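Local coordinates for protein yncA (Salmonella typhimurium, PDB 3DR6) that probably transfers an acetyl group from acetyl-CoA to an acceptor not yet established, as a member of the GNAT family of acetyltransferases, at residues G72-R75 / G79-Y82; R106-A111 / H117-G122; A30-R35 / L156-M161. All coordinates share one frame; numbering follows the deposited sequence.

Contact 1: residues G72-R75 / G79-Y82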
ATOM      1  N   GLY C  72       4.964 -10.093   2.561  1.00 16.76           N
ATOM      2  CA  GLY C  72       3.567 -10.025   2.959  1.00 18.47           C
ATOM      3  C   GLY C  72       2.712  -9.437   1.863  1.00 18.46           C
ATOM      4  O   GLY C  72       3.210  -9.055   0.800  1.00 17.95           O
ATOM      5  N   ASP C  73       1.418  -9.370   2.113  1.00 18.82           N
ATOM      6  CA  ASP C  73       0.508  -8.770   1.152  1.00 19.58           C
ATOM      7  C   ASP C  73       0.887  -7.314   0.953  1.00 19.41           C
ATOM      8  O   ASP C  73       1.224  -6.615   1.914  1.00 19.82           O
ATOM      9  CB  ASP C  73      -0.930  -8.887   1.621  1.00 20.56           C
ATOM     10  CG  ASP C  73      -1.374 -10.329   1.750  1.00 22.69           C
ATOM     11  OD1 ASP C  73      -0.949 -11.173   0.938  1.00 22.34           O
ATOM     12  OD2 ASP C  73      -2.147 -10.619   2.689  1.00 27.89           O
ATOM     13  N   TRP C  74       0.894  -6.884  -0.304  1.00 19.54           N
ATOM     14  CA  TRP C  74       1.292  -5.519  -0.647  1.00 19.74           C
ATOM     15  C   TRP C  74       0.231  -4.513  -0.208  1.00 20.56           C
ATOM     16  O   TRP C  74       0.550  -3.449   0.348  1.00 20.30           O
ATOM     17  CB  TRP C  74       1.523  -5.413  -2.151  1.00 19.43           C
ATOM     18  CG  TRP C  74       1.908  -4.030  -2.613  1.00 18.91           C
ATOM     19  CD1 TRP C  74       2.878  -3.211  -2.076  1.00 20.53           C
ATOM     20  CD2 TRP C  74       1.377  -3.332  -3.737  1.00 20.28           C
ATOM     21  NE1 TRP C  74       2.961  -2.040  -2.788  1.00 20.71           N
ATOM     22  CE2 TRP C  74       2.049  -2.082  -3.810  1.00 20.24           C
ATOM     23  CE3 TRP C  74       0.389  -3.628  -4.685  1.00 19.28           C
ATOM     24  CZ2 TRP C  74       1.765  -1.135  -4.801  1.00 20.04           C
ATOM     25  CZ3 TRP C  74       0.101  -2.664  -5.680  1.00 20.11           C
ATOM     26  CH2 TRP C  74       0.801  -1.447  -5.727  1.00 19.67           C
ATOM     27  N   ARG C  75      -1.025  -4.864  -0.452  1.00 21.57           N
ATOM     28  CA  ARG C  75      -2.188  -4.034  -0.113  1.00 23.75           C
ATOM     29  C   ARG C  75      -3.305  -4.912   0.483  1.00 24.78           C
ATOM     30  O   ARG C  75      -3.264  -6.150   0.329  1.00 25.51           O
ATOM     31  CB  ARG C  75      -2.641  -3.257  -1.356  1.00 23.33           C
ATOM     32  CG  ARG C  75      -1.691  -2.102  -1.716  1.00 25.85           C
ATOM     33  CD  ARG C  75      -1.946  -1.412  -3.078  1.00 26.36           C
ATOM     34  NE  ARG C  75      -3.273  -0.805  -3.239  1.00 31.35           N
ATOM     35  CZ  ARG C  75      -3.638   0.406  -2.821  1.00 32.64           C
ATOM     36  NH1 ARG C  75      -2.804   1.197  -2.157  1.00 30.43           N
ATOM     37  NH2 ARG C  75      -4.879   0.828  -3.067  1.00 35.01           N
ATOM     38  N   GLY C  79      -8.321  -7.696  -4.540  1.00 18.46           N
ATOM     39  CA  GLY C  79      -7.778  -7.652  -5.877  1.00 18.38           C
ATOM     40  C   GLY C  79      -6.254  -7.685  -5.919  1.00 17.45           C
ATOM     41  O   GLY C  79      -5.674  -7.948  -6.953  1.00 17.56           O
ATOM     42  N   PHE C  80      -5.604  -7.429  -4.789  1.00 16.76           N
ATOM     43  CA  PHE C  80      -4.154  -7.433  -4.736  1.00 16.46           C
ATOM     44  C   PHE C  80      -3.555  -8.734  -4.181  1.00 16.15           C
ATOM     45  O   PHE C  80      -2.338  -8.797  -3.895  1.00 16.28           O
ATOM     46  CB  PHE C  80      -3.693  -6.258  -3.863  1.00 16.85           C
ATOM     47  CG  PHE C  80      -4.020  -4.928  -4.451  1.00 18.31           C
ATOM     48  CD1 PHE C  80      -5.063  -4.165  -3.931  1.00 18.99           C
ATOM     49  CD2 PHE C  80      -3.273  -4.432  -5.533  1.00 19.39           C
ATOM     50  CE1 PHE C  80      -5.376  -2.929  -4.493  1.00 19.80           C
ATOM     51  CE2 PHE C  80      -3.563  -3.185  -6.093  1.00 20.25           C
ATOM     52  CZ  PHE C  80      -4.613  -2.432  -5.576  1.00 18.90           C
ATOM     53  N   ARG C  81      -4.389  -9.762  -4.041  1.00 16.24           N
ATOM     54  CA  ARG C  81      -3.998 -10.978  -3.303  1.00 16.09           C
ATOM     55  C   ARG C  81      -2.938 -11.837  -4.012  1.00 16.79           C
ATOM     56  O   ARG C  81      -2.471 -12.816  -3.430  1.00 18.14           O
ATOM     57  CB  ARG C  81      -5.227 -11.841  -2.959  1.00 15.07           C
ATOM     58  CG  ARG C  81      -5.908 -12.476  -4.188  1.00 16.25           C
ATOM     59  CD  ARG C  81      -7.215 -13.214  -3.839  1.00 16.68           C
ATOM     60  NE  ARG C  81      -7.808 -13.896  -5.001  1.00 19.18           N
ATOM     61  CZ  ARG C  81      -8.552 -13.298  -5.928  1.00 20.95           C
ATOM     62  NH1 ARG C  81      -8.786 -11.988  -5.852  1.00 19.87           N
ATOM     63  NH2 ARG C  81      -9.063 -14.010  -6.934  1.00 21.41           N
ATOM     64  N   TYR C  82      -2.595 -11.514  -5.259  1.00 15.85           N
ATOM     65  CA  TYR C  82      -1.447 -12.166  -5.909  1.00 15.60           C
ATOM     66  C   TYR C  82      -0.217 -11.278  -6.027  1.00 15.55           C
ATOM     67  O   TYR C  82       0.762 -11.658  -6.663  1.00 15.74           O
ATOM     68  CB  TYR C  82      -1.860 -12.792  -7.246  1.00 15.82           C
ATOM     69  CG  TYR C  82      -3.038 -13.705  -7.048  1.00 15.59           C
ATOM     70  CD1 TYR C  82      -4.277 -13.356  -7.559  1.00 15.98           C
ATOM     71  CD2 TYR C  82      -2.922 -14.899  -6.310  1.00 15.66           C
ATOM     72  CE1 TYR C  82      -5.374 -14.164  -7.387  1.00 17.30           C
ATOM     73  CE2 TYR C  82      -4.042 -15.724  -6.113  1.00 17.67           C
ATOM     74  CZ  TYR C  82      -5.266 -15.324  -6.671  1.00 17.42           C
ATOM     75  OH  TYR C  82      -6.425 -16.052  -6.542  1.00 19.54           O
TER
HETATM   76  O   HOH W   1      -1.499  -7.615  -1.602  1.00 17.41           O
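Arg75 lays its side chain across one face of the Phe80 ring, and its CB, CD and NE touch that ring in turn. Arg75 CB begins near the ring's root, 3.6 Å from Phe80 CD1. CG stands beside the backbone N (chi1 -73°), the next bond is extended, and the chain then bends at chi3. Arg75 CD thus sits almost straight over the ring, 3.8 Å from the Phe80 centroid, in a CH-pi contact, with NE close above the far rim at 3.1 Å from Phe80 CZ. The guanidinium plane is steeply inclined to the ring (79°), so the group presents an edge to it and is not stacked flat. Its far end continues into the dimer interface, where NH2 forms a salt bridge with Glu85 of the second subunit.

Trp74 completes the cluster with an offset edge-to-face pair, its edge directed at the Phe80 face and its CZ3 3.7 Å from Phe80 CE2. Arg75 CD also lies over the rim of the indole, so this one methylene packs on both rings. No direct hydrogen bond crosses between the segments; a water accepts from Arg75 N at 3.0 Å and donates to Phe80 O at 2.7 Å. Here the aromatic and water contacts close the connection of the beta hairpin formed by antiparallel neighbours 64-73 and 83-90 in the GNAT sheet.

Contact 2: residues R106-A111 / H117-G122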
ATOM      1  N   ARG C 106      16.045 -16.473  -3.310  1.00 18.85           N
ATOM      2  CA  ARG C 106      15.328 -17.561  -2.635  1.00 19.40           C
ATOM      3  C   ARG C 106      13.856 -17.176  -2.356  1.00 19.06           C
ATOM      4  O   ARG C 106      12.932 -17.980  -2.591  1.00 18.51           O
ATOM      5  CB  ARG C 106      16.042 -17.968  -1.352  1.00 19.81           C
ATOM      6  CG  ARG C 106      15.301 -19.026  -0.511  1.00 23.53           C
ATOM      7  CD  ARG C 106      15.088 -20.371  -1.251  1.00 26.99           C
ATOM      8  NE  ARG C 106      14.209 -21.250  -0.471  1.00 29.33           N
ATOM      9  CZ  ARG C 106      14.608 -21.993   0.570  1.00 30.68           C
ATOM     10  NH1 ARG C 106      15.879 -21.990   0.976  1.00 30.31           N
ATOM     11  NH2 ARG C 106      13.729 -22.746   1.218  1.00 31.03           N
ATOM     12  N   LEU C 107      13.648 -15.940  -1.897  1.00 18.49           N
ATOM     13  CA  LEU C 107      12.305 -15.411  -1.626  1.00 18.40           C
ATOM     14  C   LEU C 107      11.379 -15.493  -2.846  1.00 18.11           C
ATOM     15  O   LEU C 107      10.215 -15.895  -2.743  1.00 17.75           O
ATOM     16  CB  LEU C 107      12.407 -13.956  -1.147  1.00 18.44           C
ATOM     17  CG  LEU C 107      11.230 -13.431  -0.346  1.00 20.44           C
ATOM     18  CD1 LEU C 107      11.086 -14.225   0.994  1.00 20.06           C
ATOM     19  CD2 LEU C 107      11.384 -11.921  -0.126  1.00 18.31           C
ATOM     20  N   ILE C 108      11.922 -15.128  -3.998  1.00 18.47           N
ATOM     21  CA  ILE C 108      11.182 -15.148  -5.264  1.00 18.89           C
ATOM     22  C   ILE C 108      10.678 -16.560  -5.584  1.00 18.33           C
ATOM     23  O   ILE C 108       9.552 -16.732  -6.029  1.00 16.86           O
ATOM     24  CB  ILE C 108      12.057 -14.624  -6.420  1.00 18.70           C
ATOM     25  CG1 ILE C 108      12.237 -13.111  -6.309  1.00 20.06           C
ATOM     26  CG2 ILE C 108      11.465 -14.992  -7.785  1.00 20.14           C
ATOM     27  CD1 ILE C 108      13.477 -12.573  -7.048  1.00 21.67           C
ATOM     28  N   ASP C 109      11.524 -17.555  -5.329  1.00 18.66           N
ATOM     29  CA  ASP C 109      11.175 -18.954  -5.512  1.00 19.61           C
ATOM     30  C   ASP C 109       9.997 -19.324  -4.633  1.00 19.23           C
ATOM     31  O   ASP C 109       9.078 -20.007  -5.086  1.00 18.97           O
ATOM     32  CB  ASP C 109      12.357 -19.844  -5.122  1.00 20.55           C
ATOM     33  CG  ASP C 109      13.513 -19.747  -6.091  1.00 23.84           C
ATOM     34  OD1 ASP C 109      13.303 -19.366  -7.255  1.00 27.32           O
ATOM     35  OD2 ASP C 109      14.648 -20.070  -5.668  1.00 29.70           O
ATOM     36  N   GLU C 110      10.032 -18.863  -3.380  1.00 17.55           N
ATOM     37  CA  GLU C 110       8.961 -19.135  -2.421  1.00 17.11           C
ATOM     38  C   GLU C 110       7.684 -18.450  -2.861  1.00 15.92           C
ATOM     39  O   GLU C 110       6.616 -19.027  -2.744  1.00 15.85           O
ATOM     40  CB  GLU C 110       9.344 -18.730  -0.989  1.00 17.26           C
ATOM     41  CG  GLU C 110      10.518 -19.529  -0.380  1.00 19.20           C
ATOM     42  CD  GLU C 110      10.314 -21.042  -0.379  1.00 21.51           C
ATOM     43  OE1 GLU C 110       9.153 -21.514  -0.245  1.00 21.51           O
ATOM     44  OE2 GLU C 110      11.330 -21.762  -0.515  1.00 23.13           O
ATOM     45  N   ALA C 111       7.800 -17.238  -3.403  1.00 15.45           N
ATOM     46  CA  ALA C 111       6.643 -16.521  -3.944  1.00 15.41           C
ATOM     47  C   ALA C 111       5.956 -17.317  -5.075  1.00 15.94           C
ATOM     48  O   ALA C 111       4.733 -17.459  -5.084  1.00 15.95           O
ATOM     49  CB  ALA C 111       7.046 -15.099  -4.407  1.00 13.91           C
ATOM     50  N   HIS C 117       1.799 -13.547  -8.226  1.00 14.99           N
ATOM     51  CA  HIS C 117       1.950 -13.112  -9.633  1.00 14.52           C
ATOM     52  C   HIS C 117       2.938 -11.956  -9.826  1.00 14.47           C
ATOM     53  O   HIS C 117       3.587 -11.852 -10.889  1.00 13.15           O
ATOM     54  CB  HIS C 117       0.570 -12.758 -10.227  1.00 14.90           C
ATOM     55  CG  HIS C 117       0.588 -12.427 -11.691  1.00 15.08           C
ATOM     56  ND1 HIS C 117       0.982 -13.322 -12.657  1.00 14.29           N
ATOM     57  CD2 HIS C 117       0.228 -11.295 -12.352  1.00 16.09           C
ATOM     58  CE1 HIS C 117       0.874 -12.764 -13.847  1.00 14.31           C
ATOM     59  NE2 HIS C 117       0.403 -11.542 -13.697  1.00 14.52           N
ATOM     60  N   VAL C 118       3.059 -11.090  -8.812  1.00 13.56           N
ATOM     61  CA  VAL C 118       4.009  -9.955  -8.885  1.00 13.79           C
ATOM     62  C   VAL C 118       4.669  -9.802  -7.509  1.00 15.24           C
ATOM     63  O   VAL C 118       3.948  -9.903  -6.510  1.00 14.59           O
ATOM     64  CB  VAL C 118       3.283  -8.596  -9.238  1.00 13.97           C
ATOM     65  CG1 VAL C 118       4.287  -7.431  -9.220  1.00 14.78           C
ATOM     66  CG2 VAL C 118       2.571  -8.689 -10.605  1.00 13.79           C
HETATM   67  N   MSE C 119       5.993  -9.569  -7.447  1.00 14.62           N
HETATM   68  CA  MSE C 119       6.648  -9.125  -6.168  1.00 17.87           C
HETATM   69  C   MSE C 119       7.038  -7.672  -6.354  1.00 16.04           C
HETATM   70  O   MSE C 119       7.606  -7.280  -7.375  1.00 16.81           O
HETATM   71  CB  MSE C 119       7.882  -9.948  -5.665  1.00 17.20           C
HETATM   72  CG  MSE C 119       8.373  -9.765  -4.008  1.00 12.38           C
HETATM   73 SE   MSE C 119      10.000 -10.743  -4.121  1.00 34.71          SE
HETATM   74  CE  MSE C 119       9.361 -12.190  -5.441  1.00 11.13           C
ATOM     75  N   VAL C 120       6.698  -6.893  -5.353  1.00 16.06           N
ATOM     76  CA  VAL C 120       6.995  -5.476  -5.336  1.00 15.79           C
ATOM     77  C   VAL C 120       8.100  -5.207  -4.316  1.00 16.47           C
ATOM     78  O   VAL C 120       8.073  -5.773  -3.212  1.00 16.59           O
ATOM     79  CB  VAL C 120       5.735  -4.699  -4.929  1.00 15.60           C
ATOM     80  CG1 VAL C 120       6.050  -3.183  -4.773  1.00 15.59           C
ATOM     81  CG2 VAL C 120       4.644  -4.885  -5.955  1.00 15.83           C
ATOM     82  N   ALA C 121       9.030  -4.321  -4.670  1.00 15.65           N
ATOM     83  CA  ALA C 121       9.997  -3.800  -3.740  1.00 15.95           C
ATOM     84  C   ALA C 121       9.722  -2.309  -3.531  1.00 15.93           C
ATOM     85  O   ALA C 121       9.495  -1.585  -4.492  1.00 16.37           O
ATOM     86  CB  ALA C 121      11.422  -4.009  -4.305  1.00 14.73           C
ATOM     87  N   GLY C 122       9.716  -1.869  -2.276  1.00 16.86           N
ATOM     88  CA  GLY C 122       9.611  -0.443  -1.933  1.00 18.07           C
ATOM     89  C   GLY C 122      11.008  -0.016  -1.507  1.00 19.63           C
ATOM     90  O   GLY C 122      11.582  -0.581  -0.562  1.00 21.04           O
TER
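Selenomethionine Met119 reaches from its strand to the helix because its first two torsions are both extended: CG is anti to the backbone N (chi1 -163°) and SE continues the line (chi2 -171°). The selenium is thereby carried to the groove between Leu107 and Ile108, 4.4 Å from Leu107 CD2 and 3.9 Å from Ile108 CG1. At Ile108 the CG1 branch stands beside the backbone N, and the two side chains cross at about a right angle. The methyl CE points toward Ala111, but its modelled position is doubtful.

Leu107, Ile108 and Ala111 thus form a single apolar patch, one turn of helix long, against which one long side chain rests. The helix and strand axes approach to 9.8 Å and run at 143° to each other, as expected for the return limb of the beta-alpha-beta crossover 83-90, 99-113, 118-124. In GNAT enzymes the loop that leads into this helix carries the Q/R-x-x-G-x-G/A signature and holds the pyrophosphate of acetyl-CoA, and the sequence here is consistent with that role.

Away from the strand, Arg106 grips a single oxygen of Glu110 side-on, with NE at 2.9 Å from OE2 and NH2 at 3.1 Å, and Arg113 adds a second salt bridge to that same oxygen. The buried carboxylate of Glu110 is thus held by two arginines of its own helix, which would probably stabilise its negative charge, while the seam with the strand has no hydrogen bond across it and relies on apolar packing alone.

Contact 3: residues A30-R35 / L156-M161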
ATOM      1  N   ALA C  30      15.822   1.974   5.381  1.00 22.80           N
ATOM      2  CA  ALA C  30      15.449   0.753   4.663  1.00 22.22           C
ATOM      3  C   ALA C  30      14.069   0.248   5.087  1.00 22.47           C
ATOM      4  O   ALA C  30      13.452  -0.561   4.391  1.00 22.19           O
ATOM      5  CB  ALA C  30      16.520  -0.344   4.850  1.00 23.05           C
ATOM      6  N   ILE C  31      13.604   0.707   6.248  1.00 21.68           N
ATOM      7  CA  ILE C  31      12.236   0.471   6.692  1.00 21.59           C
ATOM      8  C   ILE C  31      11.702   1.784   7.218  1.00 21.81           C
ATOM      9  O   ILE C  31      12.403   2.486   7.972  1.00 21.58           O
ATOM     10  CB  ILE C  31      12.116  -0.645   7.783  1.00 21.35           C
ATOM     11  CG1 ILE C  31      10.643  -0.951   8.065  1.00 21.79           C
ATOM     12  CG2 ILE C  31      12.820  -0.258   9.102  1.00 20.23           C
ATOM     13  CD1 ILE C  31      10.432  -2.249   8.826  1.00 22.77           C
ATOM     14  N   TRP C  32      10.472   2.133   6.824  1.00 21.65           N
ATOM     15  CA  TRP C  32       9.917   3.420   7.254  1.00 22.50           C
ATOM     16  C   TRP C  32       8.991   3.247   8.473  1.00 22.62           C
ATOM     17  O   TRP C  32       7.822   3.624   8.450  1.00 22.47           O
ATOM     18  CB  TRP C  32       9.263   4.213   6.083  1.00 22.11           C
ATOM     19  CG  TRP C  32      10.260   4.559   4.951  1.00 22.71           C
ATOM     20  CD1 TRP C  32      11.624   4.323   4.943  1.00 22.96           C
ATOM     21  CD2 TRP C  32       9.956   5.152   3.678  1.00 22.04           C
ATOM     22  NE1 TRP C  32      12.173   4.728   3.739  1.00 23.36           N
ATOM     23  CE2 TRP C  32      11.170   5.246   2.953  1.00 22.63           C
ATOM     24  CE3 TRP C  32       8.769   5.634   3.086  1.00 22.06           C
ATOM     25  CZ2 TRP C  32      11.235   5.797   1.663  1.00 22.96           C
ATOM     26  CZ3 TRP C  32       8.838   6.184   1.805  1.00 22.76           C
ATOM     27  CH2 TRP C  32      10.061   6.257   1.109  1.00 22.90           C
ATOM     28  N   ASN C  33       9.553   2.645   9.523  1.00 23.06           N
ATOM     29  CA  ASN C  33       8.958   2.549  10.842  1.00 24.04           C
ATOM     30  C   ASN C  33       9.953   3.178  11.798  1.00 24.10           C
ATOM     31  O   ASN C  33      11.153   3.162  11.512  1.00 23.38           O
ATOM     32  CB  ASN C  33       8.765   1.081  11.252  1.00 24.68           C
ATOM     33  CG  ASN C  33       7.388   0.528  10.901  1.00 26.69           C
ATOM     34  OD1 ASN C  33       7.224  -0.698  10.784  1.00 30.09           O
ATOM     35  ND2 ASN C  33       6.394   1.404  10.761  1.00 27.77           N
ATOM     36  N   ASP C  34       9.471   3.684  12.935  1.00 24.77           N
ATOM     37  CA  ASP C  34      10.292   4.517  13.829  1.00 26.16           C
ATOM     38  C   ASP C  34      10.668   3.934  15.195  1.00 26.93           C
ATOM     39  O   ASP C  34      11.658   4.362  15.788  1.00 27.54           O
ATOM     40  CB  ASP C  34       9.626   5.879  14.043  1.00 26.21           C
ATOM     41  CG  ASP C  34       9.383   6.627  12.732  1.00 27.68           C
ATOM     42  OD1 ASP C  34      10.238   6.563  11.837  1.00 29.84           O
ATOM     43  OD2 ASP C  34       8.337   7.284  12.609  1.00 31.44           O
ATOM     44  N   ARG C  35       9.875   3.004  15.710  1.00 27.78           N
ATOM     45  CA  ARG C  35      10.163   2.463  17.034  1.00 28.97           C
ATOM     46  C   ARG C  35      10.561   0.987  17.007  1.00 28.13           C
ATOM     47  O   ARG C  35      10.113   0.194  16.165  1.00 27.71           O
ATOM     48  CB  ARG C  35       9.005   2.679  18.022  1.00 29.55           C
ATOM     49  CG  ARG C  35       8.840   4.116  18.528  1.00 33.12           C
ATOM     50  CD  ARG C  35       7.614   4.782  17.928  1.00 39.02           C
ATOM     51  NE  ARG C  35       6.364   4.364  18.577  1.00 43.07           N
ATOM     52  CZ  ARG C  35       5.608   3.319  18.213  1.00 45.12           C
ATOM     53  NH1 ARG C  35       5.957   2.538  17.191  1.00 46.89           N
ATOM     54  NH2 ARG C  35       4.489   3.045  18.878  1.00 45.20           N
ATOM     55  N   LEU C 156      10.770  11.744   2.474  1.00 15.97           N
ATOM     56  CA  LEU C 156      11.430  10.679   1.730  1.00 16.58           C
ATOM     57  C   LEU C 156      10.678  10.353   0.450  1.00 16.56           C
ATOM     58  O   LEU C 156       9.421  10.367   0.433  1.00 15.27           O
ATOM     59  CB  LEU C 156      11.523   9.404   2.587  1.00 17.15           C
ATOM     60  CG  LEU C 156      12.221   9.488   3.940  1.00 19.98           C
ATOM     61  CD1 LEU C 156      12.170   8.117   4.621  1.00 22.95           C
ATOM     62  CD2 LEU C 156      13.667   9.963   3.786  1.00 20.13           C
ATOM     63  N   ASP C 157      11.447  10.045  -0.609  1.00 15.73           N
ATOM     64  CA  ASP C 157      10.884   9.633  -1.900  1.00 15.80           C
ATOM     65  C   ASP C 157      10.897   8.106  -1.993  1.00 15.60           C
ATOM     66  O   ASP C 157      11.858   7.442  -1.533  1.00 14.60           O
ATOM     67  CB  ASP C 157      11.678  10.220  -3.066  1.00 16.84           C
ATOM     68  CG  ASP C 157      11.787  11.751  -3.002  1.00 17.21           C
ATOM     69  OD1 ASP C 157      11.000  12.429  -2.295  1.00 14.87           O
ATOM     70  OD2 ASP C 157      12.708  12.274  -3.674  1.00 21.70           O
ATOM     71  N   LEU C 158       9.831   7.560  -2.573  1.00 14.63           N
ATOM     72  CA  LEU C 158       9.686   6.097  -2.678  1.00 15.24           C
ATOM     73  C   LEU C 158       9.753   5.660  -4.134  1.00 15.63           C
ATOM     74  O   LEU C 158       9.055   6.216  -4.997  1.00 15.91           O
ATOM     75  CB  LEU C 158       8.337   5.659  -2.097  1.00 15.23           C
ATOM     76  CG  LEU C 158       8.010   4.155  -2.181  1.00 16.40           C
ATOM     77  CD1 LEU C 158       9.017   3.371  -1.370  1.00 18.65           C
ATOM     78  CD2 LEU C 158       6.612   3.884  -1.632  1.00 17.70           C
ATOM     79  N   THR C 159      10.563   4.645  -4.387  1.00 14.85           N
ATOM     80  CA  THR C 159      10.559   3.967  -5.671  1.00 15.44           C
ATOM     81  C   THR C 159       9.881   2.606  -5.466  1.00 15.62           C
ATOM     82  O   THR C 159      10.178   1.899  -4.497  1.00 16.26           O
ATOM     83  CB  THR C 159      12.014   3.808  -6.190  1.00 15.54           C
ATOM     84  OG1 THR C 159      12.539   5.116  -6.469  1.00 16.80           O
ATOM     85  CG2 THR C 159      12.079   2.964  -7.462  1.00 14.43           C
ATOM     86  N   PHE C 160       8.937   2.260  -6.339  1.00 15.75           N
ATOM     87  CA  PHE C 160       8.521   0.864  -6.408  1.00 15.64           C
ATOM     88  C   PHE C 160       9.193   0.214  -7.592  1.00 15.84           C
ATOM     89  O   PHE C 160       9.263   0.793  -8.687  1.00 15.84           O
ATOM     90  CB  PHE C 160       7.022   0.649  -6.557  1.00 16.08           C
ATOM     91  CG  PHE C 160       6.229   0.843  -5.295  1.00 15.84           C
ATOM     92  CD1 PHE C 160       5.128   1.699  -5.319  1.00 14.53           C
ATOM     93  CD2 PHE C 160       6.541   0.141  -4.104  1.00 14.10           C
ATOM     94  CE1 PHE C 160       4.322   1.888  -4.146  1.00 16.29           C
ATOM     95  CE2 PHE C 160       5.742   0.314  -2.955  1.00 13.89           C
ATOM     96  CZ  PHE C 160       4.630   1.200  -2.984  1.00 15.49           C
HETATM   97  N   MSE C 161       9.706  -0.979  -7.350  1.00 14.83           N
HETATM   98  CA  MSE C 161      10.096  -1.860  -8.458  1.00 15.53           C
HETATM   99  C   MSE C 161       9.300  -3.153  -8.400  1.00 15.67           C
HETATM  100  O   MSE C 161       8.802  -3.556  -7.336  1.00 16.64           O
HETATM  101  CB  MSE C 161      11.588  -2.134  -8.440  1.00 15.25           C
HETATM  102  CG  MSE C 161      12.417  -0.858  -8.462  1.00 16.85           C
HETATM  103 SE   MSE C 161      14.360  -1.230  -8.476  0.70 14.34          SE
HETATM  104  CE  MSE C 161      14.516  -1.891 -10.280  1.00 17.12           C
TER
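The indole of Trp32 is covered on one face by Leu156, whose CD1 methyl stands over the five-membered ring, 3.5 Å from its centroid and 16° off the normal, a close CH-pi contact. At the indole's edge, near its plane, comes the strand backbone: Asp157 O lies 3.4 Å from Trp32 CH2, with Leu158 N also at that rim. Leu158 CB approaches the same corner obliquely, 3.7 Å from CH2.

The two side chains Trp32 and Leu156 come from opposite directions, each with its CG beside its own backbone N. On the same face Leu156 CB stands over the benzo rim, 3.7 Å from Trp32 CZ2, while CD1 takes the pyrrole half. Leu158 CB meets the ring directly; with CG anti to the backbone N (chi1 178°), its CD1 also comes within 3.9 Å of Trp32 CH2.

No hydrogen bond crosses between the segments. Trp32 NE1 instead donates to Ala29 O in its own loop, which helps to fix the rotation of the indole, and the carboxylate of Asp157 is engaged by Gln147 and Gln126. The Phe80 ring of the second subunit also meets the indole, so the contact is part of the dimer interface.

A glycerol bound near the tryptophan is compatible with a pocket at this spot. The loop between the first two helices of a GNAT domain packs here on strand 154-164; in relatives this loop commonly helps to border the acceptor site, and it may do so here.

Overall arrangement
All three contacts are largely buried and reach the same mixed sheet, yet their chemistry follows their place in it. Contact 2, nearest the chain's centre, is the apolar seam of helix on sheet. Contacts 1 and 3 bring loops to the sheet through aromatic rings. All three touch the second subunit, contacts 1 and 3 through their key side chains, contact 2 only through its strand segment; contacts 1 and 3 of opposite subunits come together across the interface. Within a subunit, contact 2 is the link: its strand 118-124 lies between 83-90 and 154-164, with Tyr82 O 2.7 Å from His117 N and Ala121 N 2.8 Å from Met161 O. Trp74 packs edge-to-face on Phe160.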